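Local coordinates for protein methionine gamma-lyase (PDB 1PFF) that belongs to the Cys/Met metabolism family of pyridoxal-phosphate-dependent enzymes, whose core is an alpha/beta domain built on a mostly parallel central sheet, at residues T32-G37 / T84-F89; G37-S42 / H79-T84. All coordinates share one frame; numbering follows the deposited sequence.

Interaction 1. Residues T32-G37 / T84-F89; sequences TFLKAG and TRIVYF
Lys35 NZ and Arg85 NE both grip one carboxylate oxygen, Asp38 OD1, each in a salt bridge. The shared acid probably makes the 4.2 Å spacing of Lys35 NZ and Arg85 NH2 tolerable, the ammonium standing oblique to the guanidinium. The two side chains cross at a slant, and each is kinked on its way to the acid: Arg85 at chi2 (-73°), Lys35 at chi4 (48°). No hydrogen bond joins 32-37 directly to 84-89; the rest of the contact is mainly apolar. Its centre is the delta methyl of Ile86: CD1 reaches Leu34 CG at 3.7 Å and Leu34 CD2 at 3.8 Å. On the strand side, Arg85 CB lies 3.9 Å from Leu34 CD2, which places this one leucine methyl against both neighbouring strand residues. Phe33 adds a looser touch, its CB 4.3 Å from Ile86 CD1, while its ring leads away from the strand toward helix 162-177 and takes Thr32 CG2 over the centre of one face. Topologically, the weakly bonded last part of helix 22-33 and the chain that follows are laid beside the start of strand 84-90, in the mostly parallel seven-stranded sheet of a fold-type I pyridoxal-phosphate enzyme. The backbones stay well separated, the nearest CA pair, Leu34 and Arg85, being 7.0 Å apart, and the two segments bury 204 Å² in total. Leu40 of the adjacent strand packs on both Leu34 and Ile86. A second subunit also reaches Leu34: its Phe61 packs on the side chain, and its Lys60 makes a weak hydrogen bond to Leu34 O.

Interaction 2. Residues G37-S42 / H79-T84; sequences GDHLIS and HLKPNT
His39 ND1 and Thr84 OG1 meet at 2.7 Å in a nearly straight hydrogen bond (167°), the hydroxyl lying in the ring plane at its edge. The same OG1 accepts Lys81 N at 2.8 Å, and His39 NE2 is bonded to Asp66 OD2, so both ring nitrogens are engaged and the rotation of the imidazole is fixed. Across one face lies Lys81 CE, 3.5 Å from the ring centroid and 8° off the normal, a CH-pi contact; a bend at chi3 lays the chain over the ring and sends NZ on to a salt bridge with Glu64. This compact part continues at Ile41, whose CD1 is 3.7 Å from Thr84 CG2 and 4.0 Å from Leu80 CD2. The loose side is at exposed Gly37, where little beyond one bond touches, and along the partly exposed edge formed by Lys81 and Asn83. That bond, Asn83 ND2 to Gly37 O at 2.8 Å, is straight (171°), whereas His39 N reaches Asn83 O at 2.9 Å in a more bent one; both donors come from above the carbonyl plane. Lys81 to Thr84 form a type I turn that delivers the chain into the sheet, where His39 and Thr84 make a parallel bridge. Strand 39-43 lies between strands 84-90 and 64-68; helix 48-60 packs on Leu40, on the face away from His39 and Thr84.

In the fold
Interactions 1 and 2 lie with their centres 7 Å apart and share Gly37 and Thr84. Backbone bonds of neighbouring parallel strands join them: Arg85 N to His39 O at 2.9 Å and Tyr88 N to Ile41 O at 2.8 Å, both probable hydrogen bonds. Between them, Ile86 CG2 meets Leu40 CD1 at 3.8 Å. Both contacts gather at the beginnings of strands 39-43 and 84-90, their centres about 20 and 23 Å from the chain centre. In fold-type I enzymes the cofactor lies at the opposite, C-terminal ends of such strands, so these contacts probably do not line that site. Bound di(hydroxyethyl)ether, probably from the crystallisation liquor, comes within about 3 Å of the Arg85 side chain and about 4 Å of that of Asn83, nearest atoms.

Interaction 1. Residues T32-G37 / T84-F89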
# COMPACT_ATOMS: atom_id res chain seq x y z
N THR A 32 -7.37 -24.92 -17.49
CA THR A 32 -6.06 -25.31 -18.01
C THR A 32 -6.00 -26.77 -18.46
O THR A 32 -5.34 -27.11 -19.45
CB THR A 32 -4.98 -25.05 -16.94
OG1 THR A 32 -4.89 -23.64 -16.69
CG2 THR A 32 -3.58 -25.41 -17.45
N PHE A 33 -6.70 -27.63 -17.72
CA PHE A 33 -6.55 -29.08 -17.89
C PHE A 33 -7.76 -29.77 -18.53
O PHE A 33 -7.85 -31.00 -18.57
CB PHE A 33 -6.13 -29.74 -16.57
CG PHE A 33 -4.77 -29.29 -16.09
CD1 PHE A 33 -4.64 -28.43 -14.99
CD2 PHE A 33 -3.62 -29.67 -16.78
CE1 PHE A 33 -3.38 -27.98 -14.57
CE2 PHE A 33 -2.36 -29.24 -16.36
CZ PHE A 33 -2.24 -28.39 -15.26
N LEU A 34 -8.66 -28.95 -19.05
CA LEU A 34 -9.84 -29.43 -19.76
C LEU A 34 -9.83 -28.93 -21.20
O LEU A 34 -9.09 -28.00 -21.54
CB LEU A 34 -11.13 -28.97 -19.06
CG LEU A 34 -11.44 -29.61 -17.70
CD1 LEU A 34 -12.65 -28.94 -17.05
CD2 LEU A 34 -11.62 -31.16 -17.77
N LYS A 35 -10.65 -29.56 -22.03
CA LYS A 35 -10.94 -29.11 -23.39
C LYS A 35 -12.32 -29.63 -23.76
O LYS A 35 -12.86 -30.51 -23.08
CB LYS A 35 -9.88 -29.61 -24.38
CG LYS A 35 -9.70 -31.12 -24.42
CD LYS A 35 -8.71 -31.51 -25.50
CE LYS A 35 -8.07 -32.85 -25.18
NZ LYS A 35 -9.05 -33.91 -24.79
N ALA A 36 -12.91 -29.07 -24.81
CA ALA A 36 -14.19 -29.58 -25.29
C ALA A 36 -14.04 -31.07 -25.54
O ALA A 36 -13.05 -31.51 -26.14
CB ALA A 36 -14.60 -28.86 -26.57
N GLY A 37 -15.00 -31.86 -25.07
CA GLY A 37 -14.94 -33.30 -25.18
C GLY A 37 -14.47 -34.03 -23.93
O GLY A 37 -14.55 -35.27 -23.88
N THR A 84 -12.86 -38.86 -18.73
CA THR A 84 -12.75 -38.17 -17.43
C THR A 84 -11.34 -37.61 -17.24
O THR A 84 -10.35 -38.31 -17.43
CB THR A 84 -13.12 -39.12 -16.27
OG1 THR A 84 -14.47 -39.57 -16.43
CG2 THR A 84 -13.16 -38.35 -14.93
N ARG A 85 -11.27 -36.32 -16.89
CA ARG A 85 -9.97 -35.68 -16.70
C ARG A 85 -9.76 -35.16 -15.28
O ARG A 85 -8.62 -35.03 -14.84
CB ARG A 85 -9.74 -34.54 -17.69
CG ARG A 85 -9.86 -34.96 -19.14
CD ARG A 85 -8.73 -35.78 -19.70
NE ARG A 85 -9.11 -36.23 -21.04
CZ ARG A 85 -8.67 -37.33 -21.65
NH1 ARG A 85 -7.81 -38.13 -21.05
NH2 ARG A 85 -9.11 -37.61 -22.88
N ILE A 86 -10.85 -34.85 -14.59
CA ILE A 86 -10.78 -34.19 -13.29
C ILE A 86 -11.85 -34.72 -12.34
O ILE A 86 -13.01 -34.88 -12.73
CB ILE A 86 -10.93 -32.64 -13.42
CG1 ILE A 86 -9.71 -32.02 -14.12
CG2 ILE A 86 -11.15 -32.01 -12.04
CD1 ILE A 86 -9.84 -30.51 -14.45
N VAL A 87 -11.44 -34.94 -11.09
CA VAL A 87 -12.34 -35.18 -9.96
C VAL A 87 -12.17 -34.01 -8.99
O VAL A 87 -11.05 -33.74 -8.54
CB VAL A 87 -12.02 -36.53 -9.27
CG1 VAL A 87 -12.76 -36.68 -7.92
CG2 VAL A 87 -12.35 -37.70 -10.21
N TYR A 88 -13.25 -33.29 -8.70
CA TYR A 88 -13.19 -32.07 -7.89
C TYR A 88 -14.14 -32.10 -6.69
O TYR A 88 -15.31 -32.47 -6.83
CB TYR A 88 -13.52 -30.83 -8.75
CG TYR A 88 -13.42 -29.53 -7.98
CD1 TYR A 88 -14.47 -29.09 -7.17
CD2 TYR A 88 -12.27 -28.74 -8.04
CE1 TYR A 88 -14.38 -27.91 -6.45
CE2 TYR A 88 -12.17 -27.55 -7.32
CZ TYR A 88 -13.22 -27.15 -6.53
OH TYR A 88 -13.14 -25.98 -5.82
N PHE A 89 -13.64 -31.70 -5.51
CA PHE A 89 -14.49 -31.53 -4.33
C PHE A 89 -13.87 -30.61 -3.26
O PHE A 89 -12.68 -30.29 -3.30
CB PHE A 89 -14.88 -32.89 -3.70
CG PHE A 89 -13.70 -33.72 -3.23
CD1 PHE A 89 -13.34 -33.73 -1.88
CD2 PHE A 89 -12.97 -34.52 -4.12
CE1 PHE A 89 -12.27 -34.51 -1.43
CE2 PHE A 89 -11.90 -35.29 -3.68
CZ PHE A 89 -11.55 -35.29 -2.33

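Interaction 2. Residues G37-S42 / H79-T84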
# COMPACT_ATOMS: atom_id res chain seq x y z
N GLY A 37 -15.00 -31.86 -25.07
CA GLY A 37 -14.94 -33.30 -25.18
C GLY A 37 -14.47 -34.03 -23.93
O GLY A 37 -14.55 -35.27 -23.88
N ASP A 38 -13.96 -33.29 -22.95
CA ASP A 38 -13.53 -33.87 -21.67
C ASP A 38 -14.71 -34.04 -20.71
O ASP A 38 -15.81 -33.55 -20.98
CB ASP A 38 -12.48 -32.99 -20.99
CG ASP A 38 -11.11 -33.10 -21.62
OD1 ASP A 38 -10.88 -34.00 -22.47
OD2 ASP A 38 -10.18 -32.33 -21.31
N HIS A 39 -14.46 -34.72 -19.59
CA HIS A 39 -15.48 -34.98 -18.57
C HIS A 39 -14.92 -34.61 -17.19
O HIS A 39 -13.76 -34.85 -16.89
CB HIS A 39 -15.90 -36.46 -18.63
CG HIS A 39 -16.84 -36.90 -17.55
ND1 HIS A 39 -16.56 -37.94 -16.69
CD2 HIS A 39 -18.08 -36.46 -17.21
CE1 HIS A 39 -17.57 -38.12 -15.86
NE2 HIS A 39 -18.51 -37.23 -16.15
N LEU A 40 -15.76 -33.99 -16.37
CA LEU A 40 -15.39 -33.61 -15.01
C LEU A 40 -16.41 -34.17 -14.04
O LEU A 40 -17.62 -34.09 -14.28
CB LEU A 40 -15.31 -32.07 -14.86
CG LEU A 40 -14.93 -31.53 -13.47
CD1 LEU A 40 -14.08 -30.24 -13.58
CD2 LEU A 40 -16.19 -31.25 -12.65
N ILE A 41 -15.93 -34.75 -12.95
CA ILE A 41 -16.82 -35.21 -11.88
C ILE A 41 -16.63 -34.26 -10.72
O ILE A 41 -15.50 -34.04 -10.27
CB ILE A 41 -16.49 -36.65 -11.44
CG1 ILE A 41 -16.53 -37.60 -12.64
CG2 ILE A 41 -17.46 -37.10 -10.33
CD1 ILE A 41 -15.81 -38.90 -12.42
N SER A 42 -17.73 -33.70 -10.23
CA SER A 42 -17.70 -32.80 -9.09
C SER A 42 -18.62 -33.31 -8.00
O SER A 42 -19.61 -33.99 -8.28
CB SER A 42 -18.14 -31.39 -9.51
OG SER A 42 -18.21 -30.52 -8.39
N HIS A 79 -18.56 -43.28 -11.64
CA HIS A 79 -18.85 -42.25 -12.64
C HIS A 79 -17.71 -41.98 -13.63
O HIS A 79 -17.81 -41.06 -14.44
CB HIS A 79 -19.28 -40.94 -11.96
CG HIS A 79 -20.68 -41.00 -11.43
ND1 HIS A 79 -21.77 -40.59 -12.16
CD2 HIS A 79 -21.17 -41.44 -10.24
CE1 HIS A 79 -22.87 -40.76 -11.45
NE2 HIS A 79 -22.53 -41.27 -10.28
N LEU A 80 -16.66 -42.80 -13.57
CA LEU A 80 -15.51 -42.64 -14.45
C LEU A 80 -15.90 -43.00 -15.88
O LEU A 80 -16.61 -43.97 -16.11
CB LEU A 80 -14.34 -43.52 -13.98
CG LEU A 80 -13.68 -43.17 -12.65
CD1 LEU A 80 -12.67 -44.23 -12.25
CD2 LEU A 80 -13.03 -41.76 -12.63
N LYS A 81 -15.44 -42.18 -16.83
CA LYS A 81 -15.68 -42.38 -18.26
C LYS A 81 -14.34 -42.32 -18.99
O LYS A 81 -13.36 -41.86 -18.41
CB LYS A 81 -16.61 -41.27 -18.80
CG LYS A 81 -18.03 -41.33 -18.23
CD LYS A 81 -19.04 -40.75 -19.22
CE LYS A 81 -19.34 -39.30 -18.91
NZ LYS A 81 -20.44 -38.77 -19.78
N PRO A 82 -14.27 -42.80 -20.24
CA PRO A 82 -13.01 -42.75 -20.99
C PRO A 82 -12.43 -41.34 -21.07
O PRO A 82 -11.20 -41.19 -21.12
CB PRO A 82 -13.43 -43.23 -22.39
CG PRO A 82 -14.61 -44.15 -22.11
CD PRO A 82 -15.36 -43.42 -21.02
N ASN A 83 -13.30 -40.34 -21.06
CA ASN A 83 -12.87 -38.95 -21.19
C ASN A 83 -12.78 -38.16 -19.86
O ASN A 83 -12.64 -36.94 -19.88
CB ASN A 83 -13.75 -38.23 -22.21
CG ASN A 83 -15.22 -38.20 -21.82
OD1 ASN A 83 -15.74 -39.12 -21.18
ND2 ASN A 83 -15.91 -37.13 -22.22
N THR A 84 -12.86 -38.86 -18.73
CA THR A 84 -12.75 -38.17 -17.43
C THR A 84 -11.34 -37.61 -17.24
O THR A 84 -10.35 -38.31 -17.43
CB THR A 84 -13.12 -39.12 -16.27
OG1 THR A 84 -14.47 -39.57 -16.43
CG2 THR A 84 -13.16 -38.35 -14.93